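Local coordinates for beta sliding clamp (Bartonella birtlesii LL-WM9, PDB 6PTR), which probably forms a ring-shaped head-to-tail homodimer around DNA, tethering DNA polymerases and other proteins to it and so conferring processivity, at residues 150-155 / 180-185; 187-192 / 374-379; 205-210 / 249-254. All coordinates share one frame; numbering follows the deposited sequence. Where two conformers were deposited one is given.

Interaction 1 (150-155 / 180-185)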
ATOM      1  N   ASP C 150       9.994  19.018 -11.588  1.00 22.28           N
ATOM      2  CA  ASP C 150       9.686  19.012 -10.155  1.00 22.36           C
ATOM      3  C   ASP C 150       8.930  20.259  -9.727  1.00 21.15           C
ATOM      4  O   ASP C 150       8.100  20.200  -8.810  1.00 24.79           O
ATOM      5  CB  ASP C 150      10.964  18.915  -9.319  1.00 25.27           C
ATOM      6  CG  ASP C 150      11.495  17.502  -9.208  1.00 30.22           C
ATOM      7  OD1 ASP C 150      10.726  16.540  -9.424  1.00 30.42           O
ATOM      8  OD2 ASP C 150      12.691  17.369  -8.870  1.00 29.85           O
ATOM      9  N   CYS C 151       9.219  21.402 -10.349  1.00 22.25           N
ATOM     10  CA  CYS C 151       8.491  22.620  -9.988  1.00 23.70           C
ATOM     11  C   CYS C 151       7.040  22.626 -10.461  1.00 25.79           C
ATOM     12  O   CYS C 151       6.235  23.399  -9.921  1.00 24.95           O
ATOM     13  CB  CYS C 151       9.180  23.856 -10.567  1.00 27.13           C
ATOM     14  SG  CYS C 151      10.762  24.295  -9.843  1.00 29.12           S
ATOM     15  N   THR C 152       6.676  21.813 -11.460  1.00 20.70           N
ATOM     16  CA  THR C 152       5.409  21.990 -12.157  1.00 20.07           C
ATOM     17  C   THR C 152       4.508  20.765 -12.186  1.00 22.24           C
ATOM     18  O   THR C 152       3.291  20.932 -12.323  1.00 22.17           O
ATOM     19  CB  THR C 152       5.656  22.450 -13.602  1.00 24.20           C
ATOM     20  OG1 THR C 152       6.610  21.580 -14.226  1.00 22.14           O
ATOM     21  CG2 THR C 152       6.218  23.876 -13.614  1.00 21.46           C
ATOM     22  N   GLN C 153       5.048  19.550 -12.059  1.00 18.77           N
ATOM     23  CA  GLN C 153       4.223  18.354 -12.241  1.00 19.50           C
ATOM     24  C   GLN C 153       3.021  18.318 -11.295  1.00 24.93           C
ATOM     25  O   GLN C 153       1.919  17.918 -11.694  1.00 21.55           O
ATOM     26  CB  GLN C 153       5.078  17.104 -12.047  1.00 20.74           C
ATOM     27  CG  GLN C 153       4.310  15.843 -12.224  1.00 19.90           C
ATOM     28  CD  GLN C 153       5.183  14.652 -11.928  1.00 26.22           C
ATOM     29  OE1 GLN C 153       6.192  14.778 -11.224  1.00 28.73           O
ATOM     30  NE2 GLN C 153       4.808  13.492 -12.454  1.00 24.30           N
ATOM     31  N   PHE C 154       3.213  18.691 -10.032  1.00 22.99           N
ATOM     32  CA  PHE C 154       2.133  18.541  -9.062  1.00 25.79           C
ATOM     33  C   PHE C 154       0.903  19.357  -9.432  1.00 25.07           C
ATOM     34  O   PHE C 154      -0.202  19.017  -8.989  1.00 23.99           O
ATOM     35  CB  PHE C 154       2.600  18.957  -7.662  1.00 26.80           C
ATOM     36  CG  PHE C 154       2.614  20.442  -7.462  1.00 26.22           C
ATOM     37  CD1 PHE C 154       3.604  21.230  -8.054  1.00 23.25           C
ATOM     38  CD2 PHE C 154       1.614  21.065  -6.723  1.00 23.93           C
ATOM     39  CE1 PHE C 154       3.611  22.611  -7.900  1.00 22.27           C
ATOM     40  CE2 PHE C 154       1.619  22.426  -6.557  1.00 22.13           C
ATOM     41  CZ  PHE C 154       2.597  23.210  -7.143  1.00 25.08           C
ATOM     42  N   ALA C 155       1.053  20.432 -10.208  1.00 21.59           N
ATOM     43  CA  ALA C 155      -0.095  21.305 -10.469  1.00 20.76           C
ATOM     44  C   ALA C 155      -0.892  20.882 -11.697  1.00 27.65           C
ATOM     45  O   ALA C 155      -1.916  21.504 -12.002  1.00 26.00           O
ATOM     46  CB  ALA C 155       0.358  22.763 -10.628  1.00 18.88           C
ATOM     47  N   LEU C 180      13.294  29.679 -21.292  1.00 25.14           N
ATOM     48  CA  LEU C 180      12.483  28.483 -21.467  1.00 23.29           C
ATOM     49  C   LEU C 180      11.624  28.346 -20.227  1.00 24.91           C
ATOM     50  O   LEU C 180      12.147  28.380 -19.111  1.00 25.16           O
ATOM     51  CB  LEU C 180      13.350  27.236 -21.641  1.00 29.38           C
ATOM     52  CG  LEU C 180      12.625  25.887 -21.549  1.00 26.26           C
ATOM     53  CD1 LEU C 180      11.652  25.684 -22.710  1.00 27.92           C
ATOM     54  CD2 LEU C 180      13.674  24.764 -21.511  1.00 30.95           C
ATOM     55  N   ARG C 181      10.307  28.233 -20.419  1.00 22.53           N
ATOM     56  CA  ARG C 181       9.364  28.260 -19.315  1.00 20.65           C
ATOM     57  C   ARG C 181       8.466  27.040 -19.371  1.00 19.46           C
ATOM     58  O   ARG C 181       8.092  26.572 -20.453  1.00 20.90           O
ATOM     59  CB  ARG C 181       8.511  29.551 -19.345  1.00 21.82           C
ATOM     60  CG  ARG C 181       7.409  29.614 -18.297  1.00 18.98           C
ATOM     61  CD  ARG C 181       6.755  31.013 -18.369  1.00 21.48           C
ATOM     62  NE  ARG C 181       7.585  32.077 -17.784  1.00 21.98           N
ATOM     63  CZ  ARG C 181       7.287  33.370 -17.841  1.00 28.09           C
ATOM     64  NH1 ARG C 181       6.191  33.772 -18.485  1.00 28.59           N
ATOM     65  NH2 ARG C 181       8.082  34.265 -17.265  1.00 30.57           N
ATOM     66  N   LEU C 182       8.135  26.516 -18.201  1.00 21.61           N
ATOM     67  CA  LEU C 182       7.126  25.484 -18.053  1.00 18.95           C
ATOM     68  C   LEU C 182       6.061  26.018 -17.124  1.00 18.76           C
ATOM     69  O   LEU C 182       6.400  26.572 -16.077  1.00 17.75           O
ATOM     70  CB  LEU C 182       7.687  24.191 -17.449  1.00 17.42           C
ATOM     71  CG  LEU C 182       8.577  23.313 -18.334  1.00 19.29           C
ATOM     72  CD1 LEU C 182       9.857  24.004 -18.696  1.00 22.15           C
ATOM     73  CD2 LEU C 182       8.868  22.020 -17.585  1.00 19.17           C
ATOM     74  N   VAL C 183       4.795  25.850 -17.519  1.00 18.22           N
ATOM     75  CA  VAL C 183       3.635  26.224 -16.709  1.00 14.89           C
ATOM     76  C   VAL C 183       2.692  25.036 -16.623  1.00 16.49           C
ATOM     77  O   VAL C 183       2.420  24.353 -17.624  1.00 18.06           O
ATOM     78  CB  VAL C 183       2.903  27.460 -17.276  1.00 15.12           C
ATOM     79  CG1 VAL C 183       1.580  27.703 -16.504  1.00 16.09           C
ATOM     80  CG2 VAL C 183       3.786  28.704 -17.184  1.00 17.70           C
ATOM     81  N   ALA C 184       2.150  24.802 -15.426  1.00 17.70           N
ATOM     82  CA  ALA C 184       1.081  23.833 -15.264  1.00 15.05           C
ATOM     83  C   ALA C 184       0.015  24.432 -14.361  1.00 16.76           C
ATOM     84  O   ALA C 184       0.314  25.177 -13.427  1.00 17.05           O
ATOM     85  CB  ALA C 184       1.575  22.508 -14.640  1.00 18.12           C
ATOM     86  N   THR C 185      -1.221  24.065 -14.629  1.00 16.49           N
ATOM     87  CA  THR C 185      -2.300  24.527 -13.774  1.00 17.14           C
ATOM     88  C   THR C 185      -3.453  23.546 -13.863  1.00 19.71           C
ATOM     89  O   THR C 185      -3.626  22.836 -14.856  1.00 19.73           O
ATOM     90  CB  THR C 185      -2.738  25.933 -14.181  1.00 16.56           C
ATOM     91  OG1 THR C 185      -3.745  26.408 -13.267  1.00 17.25           O
ATOM     92  CG2 THR C 185      -3.328  25.911 -15.573  1.00 18.23           C
TER

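Interaction 2 (187-192 / 374-379)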
ATOM      1  N   GLY C 187      -6.509  25.028 -12.754  1.00 17.56           N
ATOM      2  CA  GLY C 187      -7.542  26.012 -12.544  1.00 20.98           C
ATOM      3  C   GLY C 187      -7.629  26.526 -11.122  1.00 18.48           C
ATOM      4  O   GLY C 187      -8.396  27.466 -10.864  1.00 18.08           O
ATOM      5  N   HIS C 188      -6.872  25.936 -10.195  1.00 17.50           N
ATOM      6  CA  HIS C 188      -6.870  26.371  -8.800  1.00 17.89           C
ATOM      7  C   HIS C 188      -5.457  26.693  -8.348  1.00 18.69           C
ATOM      8  O   HIS C 188      -5.232  27.713  -7.693  1.00 18.16           O
ATOM      9  CB  HIS C 188      -7.483  25.286  -7.915  1.00 18.50           C
ATOM     10  CG  HIS C 188      -8.923  25.051  -8.223  1.00 22.41           C
ATOM     11  ND1 HIS C 188      -9.355  23.985  -8.980  1.00 31.01           N
ATOM     12  CD2 HIS C 188     -10.025  25.783  -7.935  1.00 25.91           C
ATOM     13  CE1 HIS C 188     -10.670  24.051  -9.112  1.00 28.45           C
ATOM     14  NE2 HIS C 188     -11.101  25.128  -8.481  1.00 27.52           N
ATOM     15  N   ARG C 189      -4.524  25.788  -8.660  1.00 18.05           N
ATOM     16  CA  ARG C 189      -3.091  25.956  -8.444  0.72 16.90           C
ATOM     17  C   ARG C 189      -2.445  26.267  -9.789  1.00 18.59           C
ATOM     18  O   ARG C 189      -2.877  25.755 -10.824  1.00 20.61           O
ATOM     19  CB  ARG C 189      -2.462  24.668  -7.871  0.72 22.95           C
ATOM     20  CG  ARG C 189      -3.161  24.075  -6.641  0.72 30.46           C
ATOM     21  CD  ARG C 189      -2.677  22.654  -6.356  0.72 31.70           C
ATOM     22  NE  ARG C 189      -3.258  21.682  -7.280  0.72 23.02           N
ATOM     23  CZ  ARG C 189      -3.019  20.375  -7.234  0.72 32.34           C
ATOM     24  NH1 ARG C 189      -2.214  19.875  -6.306  0.72 34.88           N
ATOM     25  NH2 ARG C 189      -3.576  19.567  -8.124  0.72 35.87           N
ATOM     26  N   LEU C 190      -1.404  27.091  -9.778  1.00 16.52           N
ATOM     27  CA  LEU C 190      -0.606  27.252 -10.989  1.00 16.75           C
ATOM     28  C   LEU C 190       0.854  27.279 -10.589  1.00 17.10           C
ATOM     29  O   LEU C 190       1.204  27.865  -9.560  1.00 17.84           O
ATOM     30  CB  LEU C 190      -0.947  28.538 -11.760  1.00 17.20           C
ATOM     31  CG  LEU C 190      -0.079  28.805 -13.004  1.00 16.13           C
ATOM     32  CD1 LEU C 190      -0.928  29.441 -14.116  1.00 21.33           C
ATOM     33  CD2 LEU C 190       1.103  29.688 -12.697  1.00 17.69           C
ATOM     34  N   ALA C 191       1.704  26.648 -11.408  1.00 16.61           N
ATOM     35  CA  ALA C 191       3.137  26.666 -11.174  1.00 17.35           C
ATOM     36  C   ALA C 191       3.822  27.184 -12.431  1.00 17.31           C
ATOM     37  O   ALA C 191       3.436  26.817 -13.542  1.00 19.06           O
ATOM     38  CB  ALA C 191       3.683  25.250 -10.828  1.00 17.98           C
ATOM     39  N   GLN C 192       4.810  28.059 -12.243  1.00 18.27           N
ATOM     40  CA  GLN C 192       5.582  28.633 -13.336  1.00 23.28           C
ATOM     41  C   GLN C 192       7.055  28.567 -12.985  1.00 23.10           C
ATOM     42  O   GLN C 192       7.460  29.059 -11.927  1.00 19.86           O
ATOM     43  CB  GLN C 192       5.186  30.098 -13.584  1.00 20.57           C
ATOM     44  CG  GLN C 192       6.032  30.752 -14.663  1.00 20.17           C
ATOM     45  CD  GLN C 192       5.682  32.222 -14.872  1.00 28.86           C
ATOM     46  OE1 GLN C 192       4.749  32.543 -15.584  1.00 31.07           O
ATOM     47  NE2 GLN C 192       6.447  33.113 -14.258  1.00 28.27           N
ATOM     48  N   TYR C 374       4.390  30.231  -7.556  1.00 19.55           N
ATOM     49  CA  TYR C 374       3.144  29.499  -7.522  1.00 18.20           C
ATOM     50  C   TYR C 374       2.002  30.484  -7.332  1.00 20.01           C
ATOM     51  O   TYR C 374       2.159  31.540  -6.706  1.00 21.45           O
ATOM     52  CB  TYR C 374       3.148  28.458  -6.401  1.00 23.71           C
ATOM     53  CG  TYR C 374       4.316  27.543  -6.543  1.00 20.83           C
ATOM     54  CD1 TYR C 374       4.282  26.511  -7.482  1.00 25.66           C
ATOM     55  CD2 TYR C 374       5.480  27.740  -5.804  1.00 19.84           C
ATOM     56  CE1 TYR C 374       5.355  25.679  -7.658  1.00 26.17           C
ATOM     57  CE2 TYR C 374       6.582  26.896  -5.973  1.00 23.52           C
ATOM     58  CZ  TYR C 374       6.506  25.874  -6.911  1.00 29.96           C
ATOM     59  OH  TYR C 374       7.578  25.047  -7.089  1.00 31.13           O
ATOM     60  N   VAL C 375       0.855  30.142  -7.894  1.00 16.84           N
ATOM     61  CA  VAL C 375      -0.360  30.919  -7.699  1.00 16.12           C
ATOM     62  C   VAL C 375      -1.437  29.993  -7.145  1.00 17.91           C
ATOM     63  O   VAL C 375      -1.582  28.847  -7.586  1.00 18.02           O
ATOM     64  CB  VAL C 375      -0.814  31.578  -9.016  1.00 16.70           C
ATOM     65  CG1 VAL C 375      -2.034  32.470  -8.774  1.00 18.01           C
ATOM     66  CG2 VAL C 375       0.304  32.372  -9.640  1.00 18.17           C
ATOM     67  N   LEU C 376      -2.195  30.488  -6.174  1.00 15.97           N
ATOM     68  CA  LEU C 376      -3.264  29.672  -5.608  1.00 17.29           C
ATOM     69  C   LEU C 376      -4.523  30.513  -5.457  1.00 14.78           C
ATOM     70  O   LEU C 376      -4.490  31.592  -4.851  1.00 15.81           O
ATOM     71  CB  LEU C 376      -2.849  29.104  -4.253  1.00 15.61           C
ATOM     72  CG  LEU C 376      -3.903  28.230  -3.570  1.00 18.16           C
ATOM     73  CD1 LEU C 376      -4.180  26.998  -4.410  1.00 15.77           C
ATOM     74  CD2 LEU C 376      -3.412  27.858  -2.178  1.00 19.75           C
ATOM     75  N   MET C 377      -5.640  30.004  -6.009  1.00 14.62           N
ATOM     76  CA  MET C 377      -6.916  30.704  -5.879  1.00 15.03           C
ATOM     77  C   MET C 377      -7.504  30.461  -4.493  1.00 14.85           C
ATOM     78  O   MET C 377      -7.466  29.340  -3.991  1.00 16.79           O
ATOM     79  CB  MET C 377      -7.910  30.216  -6.939  1.00 14.11           C
ATOM     80  CG  MET C 377      -9.114  31.174  -7.164  1.00 14.52           C
ATOM     81  SD  MET C 377      -8.537  32.757  -7.814  1.00 17.20           S
ATOM     82  CE  MET C 377     -10.082  33.648  -7.873  1.00 20.14           C
ATOM     83  N   PRO C 378      -8.052  31.477  -3.845  1.00 15.45           N
ATOM     84  CA  PRO C 378      -8.732  31.242  -2.563  1.00 13.49           C
ATOM     85  C   PRO C 378     -10.069  30.540  -2.753  1.00 16.02           C
ATOM     86  O   PRO C 378     -10.575  30.380  -3.864  1.00 17.61           O
ATOM     87  CB  PRO C 378      -8.943  32.643  -1.985  1.00 17.71           C
ATOM     88  CG  PRO C 378      -8.830  33.569  -3.144  1.00 22.14           C
ATOM     89  CD  PRO C 378      -7.887  32.902  -4.138  1.00 15.20           C
ATOM     90  N   VAL C 379     -10.666  30.169  -1.617  1.00 14.37           N
ATOM     91  CA  VAL C 379     -12.033  29.655  -1.586  1.00 14.32           C
ATOM     92  C   VAL C 379     -12.791  30.484  -0.549  1.00 15.03           C
ATOM     93  O   VAL C 379     -12.196  31.038   0.377  1.00 16.57           O
ATOM     94  CB  VAL C 379     -12.117  28.149  -1.237  1.00 15.60           C
ATOM     95  CG1 VAL C 379     -11.284  27.304  -2.242  1.00 16.14           C
ATOM     96  CG2 VAL C 379     -11.641  27.887   0.187  1.00 17.03           C
TER

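Interaction 3 (205-210 / 249-254)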
ATOM      1  N   PRO C 205       8.133  26.106 -30.981  1.00 32.52           N
ATOM      2  CA  PRO C 205       6.708  26.313 -30.715  1.00 36.97           C
ATOM      3  C   PRO C 205       6.388  26.046 -29.254  1.00 28.87           C
ATOM      4  O   PRO C 205       7.059  25.262 -28.584  1.00 27.58           O
ATOM      5  CB  PRO C 205       6.028  25.281 -31.622  1.00 36.72           C
ATOM      6  CG  PRO C 205       7.025  24.181 -31.727  1.00 36.95           C
ATOM      7  CD  PRO C 205       8.370  24.892 -31.782  1.00 38.58           C
ATOM      8  N   GLY C 206       5.344  26.712 -28.762  1.00 26.83           N
ATOM      9  CA  GLY C 206       4.821  26.390 -27.442  1.00 23.20           C
ATOM     10  C   GLY C 206       3.979  25.132 -27.548  1.00 24.93           C
ATOM     11  O   GLY C 206       3.054  25.060 -28.367  1.00 23.10           O
ATOM     12  N   VAL C 207       4.298  24.131 -26.723  1.00 19.85           N
ATOM     13  CA  VAL C 207       3.631  22.835 -26.795  1.00 20.87           C
ATOM     14  C   VAL C 207       3.194  22.371 -25.411  1.00 18.38           C
ATOM     15  O   VAL C 207       3.729  22.783 -24.377  1.00 19.84           O
ATOM     16  CB  VAL C 207       4.528  21.756 -27.442  1.00 20.41           C
ATOM     17  CG1 VAL C 207       5.019  22.216 -28.825  1.00 23.76           C
ATOM     18  CG2 VAL C 207       5.712  21.427 -26.528  1.00 20.09           C
ATOM     19  N   ILE C 208       2.220  21.471 -25.407  1.00 16.38           N
ATOM     20  CA  ILE C 208       1.659  20.926 -24.168  1.00 15.60           C
ATOM     21  C   ILE C 208       2.112  19.477 -24.067  1.00 21.17           C
ATOM     22  O   ILE C 208       1.680  18.629 -24.855  1.00 18.44           O
ATOM     23  CB  ILE C 208       0.132  21.028 -24.139  1.00 16.96           C
ATOM     24  CG1 ILE C 208      -0.308  22.487 -24.271  1.00 18.11           C
ATOM     25  CG2 ILE C 208      -0.425  20.412 -22.830  1.00 18.93           C
ATOM     26  CD1 ILE C 208      -1.820  22.612 -24.519  1.00 20.03           C
ATOM     27  N   ILE C 209       2.996  19.193 -23.113  1.00 15.55           N
ATOM     28  CA  ILE C 209       3.476  17.826 -22.919  1.00 17.29           C
ATOM     29  C   ILE C 209       2.458  17.069 -22.078  1.00 20.06           C
ATOM     30  O   ILE C 209       2.129  17.526 -20.974  1.00 18.06           O
ATOM     31  CB  ILE C 209       4.839  17.821 -22.220  1.00 21.08           C
ATOM     32  CG1 ILE C 209       5.810  18.737 -22.957  1.00 21.33           C
ATOM     33  CG2 ILE C 209       5.321  16.369 -22.055  1.00 20.63           C
ATOM     34  CD1 ILE C 209       7.073  19.088 -22.130  1.00 21.30           C
ATOM     35  N   PRO C 210       1.932  15.931 -22.537  1.00 18.02           N
ATOM     36  CA  PRO C 210       0.883  15.233 -21.769  1.00 19.51           C
ATOM     37  C   PRO C 210       1.345  14.770 -20.392  1.00 16.80           C
ATOM     38  O   PRO C 210       2.513  14.414 -20.182  1.00 20.47           O
ATOM     39  CB  PRO C 210       0.529  14.029 -22.654  1.00 22.17           C
ATOM     40  CG  PRO C 210       1.025  14.413 -24.026  1.00 20.89           C
ATOM     41  CD  PRO C 210       2.230  15.264 -23.814  1.00 20.15           C
ATOM     42  N   SER C 249       6.488  11.127 -27.340  1.00 19.90           N
ATOM     43  CA  SER C 249       5.107  11.358 -26.932  1.00 18.95           C
ATOM     44  C   SER C 249       4.401  12.233 -27.949  1.00 24.58           C
ATOM     45  O   SER C 249       4.996  13.165 -28.497  1.00 22.28           O
ATOM     46  CB  SER C 249       5.034  12.031 -25.564  1.00 21.05           C
ATOM     47  OG  SER C 249       3.663  12.220 -25.183  1.00 20.18           O
ATOM     48  N   LYS C 250       3.136  11.921 -28.211  1.00 19.88           N
ATOM     49  CA  LYS C 250       2.285  12.916 -28.847  1.00 20.21           C
ATOM     50  C   LYS C 250       2.210  14.142 -27.950  1.00 20.69           C
ATOM     51  O   LYS C 250       2.450  14.076 -26.747  1.00 22.56           O
ATOM     52  CB  LYS C 250       0.888  12.354 -29.103  1.00 21.06           C
ATOM     53  CG  LYS C 250       0.883  11.339 -30.229  1.00 27.80           C
ATOM     54  CD  LYS C 250      -0.469  10.681 -30.428  1.00 31.82           C
ATOM     55  CE  LYS C 250      -0.332   9.517 -31.389  1.00 36.38           C
ATOM     56  NZ  LYS C 250      -1.595   8.746 -31.524  1.00 51.31           N
ATOM     57  N   LEU C 251       1.907  15.279 -28.557  1.00 23.51           N
ATOM     58  CA  LEU C 251       1.637  16.494 -27.805  1.00 18.77           C
ATOM     59  C   LEU C 251       0.132  16.657 -27.707  1.00 23.29           C
ATOM     60  O   LEU C 251      -0.613  16.125 -28.529  1.00 23.80           O
ATOM     61  CB  LEU C 251       2.279  17.709 -28.482  1.00 21.36           C
ATOM     62  CG  LEU C 251       3.815  17.650 -28.422  1.00 26.27           C
ATOM     63  CD1 LEU C 251       4.458  18.637 -29.391  1.00 27.79           C
ATOM     64  CD2 LEU C 251       4.309  17.912 -26.993  1.00 25.02           C
ATOM     65  N   VAL C 252      -0.318  17.371 -26.681  1.00 19.03           N
ATOM     66  CA  VAL C 252      -1.754  17.611 -26.553  1.00 19.13           C
ATOM     67  C   VAL C 252      -2.197  18.560 -27.653  1.00 21.54           C
ATOM     68  O   VAL C 252      -1.620  19.640 -27.823  1.00 26.06           O
ATOM     69  CB  VAL C 252      -2.079  18.179 -25.166  1.00 21.03           C
ATOM     70  CG1 VAL C 252      -3.582  18.483 -25.056  1.00 23.05           C
ATOM     71  CG2 VAL C 252      -1.638  17.224 -24.081  1.00 20.56           C
ATOM     72  N   ASP C 253      -3.247  18.179 -28.383  1.00 23.53           N
ATOM     73  CA  ASP C 253      -3.742  18.948 -29.526  1.00 27.40           C
ATOM     74  C   ASP C 253      -4.759  19.952 -29.004  1.00 26.83           C
ATOM     75  O   ASP C 253      -5.968  19.714 -29.017  1.00 33.15           O
ATOM     76  CB  ASP C 253      -4.347  18.022 -30.579  1.00 28.80           C
ATOM     77  CG  ASP C 253      -4.822  18.767 -31.811  1.00 42.22           C
ATOM     78  OD1 ASP C 253      -4.641  19.998 -31.874  1.00 44.90           O
ATOM     79  OD2 ASP C 253      -5.377  18.115 -32.721  1.00 50.75           O
ATOM     80  N   GLY C 254      -4.257  21.098 -28.564  1.00 27.51           N
ATOM     81  CA  GLY C 254      -5.102  22.163 -28.053  1.00 27.92           C
ATOM     82  C   GLY C 254      -4.261  23.398 -27.828  1.00 28.94           C
ATOM     83  O   GLY C 254      -3.046  23.401 -28.042  1.00 32.11           O
TER
HETATM   84  O   HOH W   1      -0.006  23.885 -27.929  1.00 40.23           O
HETATM   85  O   HOH W   2       0.602  21.081 -27.917  1.00 19.51           O

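Interaction 1 (150-155 / 180-185)
Thr152 and Ala155 set the C-terminal part of helix 142-152 and the chain that follows onto strand 179-185, the helix-on-sheet packing of the central domain of this processivity factor. Three residues of the strand, Leu182, Ala184 and Thr185, receive them, and no hydrogen bond crosses between the two segments. The apolar part rests on small groups. Ala155 CB lies 4.2 Å from Ala184 CB, two methyls small enough to let the backbones lie close, and it also sits over the face of the Phe154 ring, 4.1 Å above the plane. Thr152 crosses Leu182 at about a right angle. Its chi1 of 51° turns OG1 back along the helix to bond Leu148 O and points CG2 at the strand, 3.7 Å from Leu182 O. Beside Thr152, Leu182 also leans on Ile168 of the next strand. Backbone oxygens make the closest approaches. Thr152 O accepts the bond from Ala155 N at 3.1 Å, which closes the turn, and also lies against Ala184 CB at 3.3 Å. Thr185, at the strand's end, packs on an apolar side chain of the bound griselimycin peptide. Closest of all at this end, Ala155 O faces the carbonyl carbon of Thr185, O to C 3.2 Å.

Interaction 2 (187-192 / 374-379)
Leu190 O is held from two sources on the opposite strand. Val375 N donates to Leu190 O at 2.8 Å with an N-H...O angle of 166°, and Tyr374 CA brings its hydrogen to the same oxygen, Tyr374 CA to Leu190 O 3.3 Å. Val375 O returns the pairing, taking Leu190 N at 2.8 Å. Beyond the strand end the ladder gains another rung, Met377 N to His188 O, 2.9 Å long. Strands 189-196 and 372-376 thus run antiparallel, with Leu190 and Val375 as the hydrogen-bonded pair and Ala191 and Tyr374 as a non-hydrogen-bonded one. On one face Leu190 and Val375 lie side by side and point the same way, their CB atoms 4.1 Å apart. On the other face, a chi1 of -56° brings the Tyr374 ring alongside Ala191, whose CB meets the ring edge near its plane, 3.6 Å from CE1. The phenol OH is hydrogen-bonded to Gln345. Leu376 sends CD1 back across to His188 O. The griselimycin peptide packs on Leu190, Val375, His188 and Met377 and is hydrogen-bonded by the backbone of Gly187: this is the peptide-binding cleft typical of the bacterial DNA polymerase III beta subunit, built where central and C-terminal domains share one antiparallel sheet.

Interaction 3 (205-210 / 249-254)
Ile208 and Val252 form the apolar centre, with CG2 of the isoleucine 3.6 Å from CB of the valine; a chi1 of -59° sets that methyl anti to the backbone N, facing Val252 CB and CG2. Here edge strand 207-210 meets the chain leaving strand 245-250, so the contact joins the central-domain parts of two eight-stranded antiparallel sheets that each run on into a neighbouring domain, the touching parts lying 115° apart. Farther along, Leu251 forks over the edge strand: CD1 reaches Val207 CG1 at 3.7 Å, while CD2 lies against Ile208 O and the flank of Ile209. At the opposite end of the strand the Pro210 ring, just ahead of helix 211-221, packs on Val252 CG2 and also on Ser249 OG and Lys250 O, its CG 3.1 Å from Lys250 O. That oxygen already accepts the Ser249 hydroxyl in its carbonyl plane, on a lone pair, OG to O 2.7 Å. Among the polar groups, Val252 N donates directly to Ile208 O across the segments, 3.0 Å and nearly straight at 172°. A water completes the pairing of these two residues, accepting from Ile208 N at 3.0 Å and donating to Val252 O at 2.7 Å.

All three contacts reach the same eight-stranded sheet, each with at least one segment. Interactions 1 and 2, with centres 12 Å apart, touch directly: Ala184 O probably bonds Ala191 N at 2.9 Å, joining adjacent strands, and Cys151 O lies 3.3 Å from Tyr374 CE1, so the helix end of interaction 1 covers part of the strand pair of interaction 2. Interaction 3 sits at the far edge strand, centre 14 Å from interaction 1 with nearest atoms about 6 Å apart, and 22 Å between centres from interaction 2. In sequence it is nested within the loop that interaction 2 closes. Griselimycin contacts chiefly interaction 2, and reaches interaction 1 at Thr185.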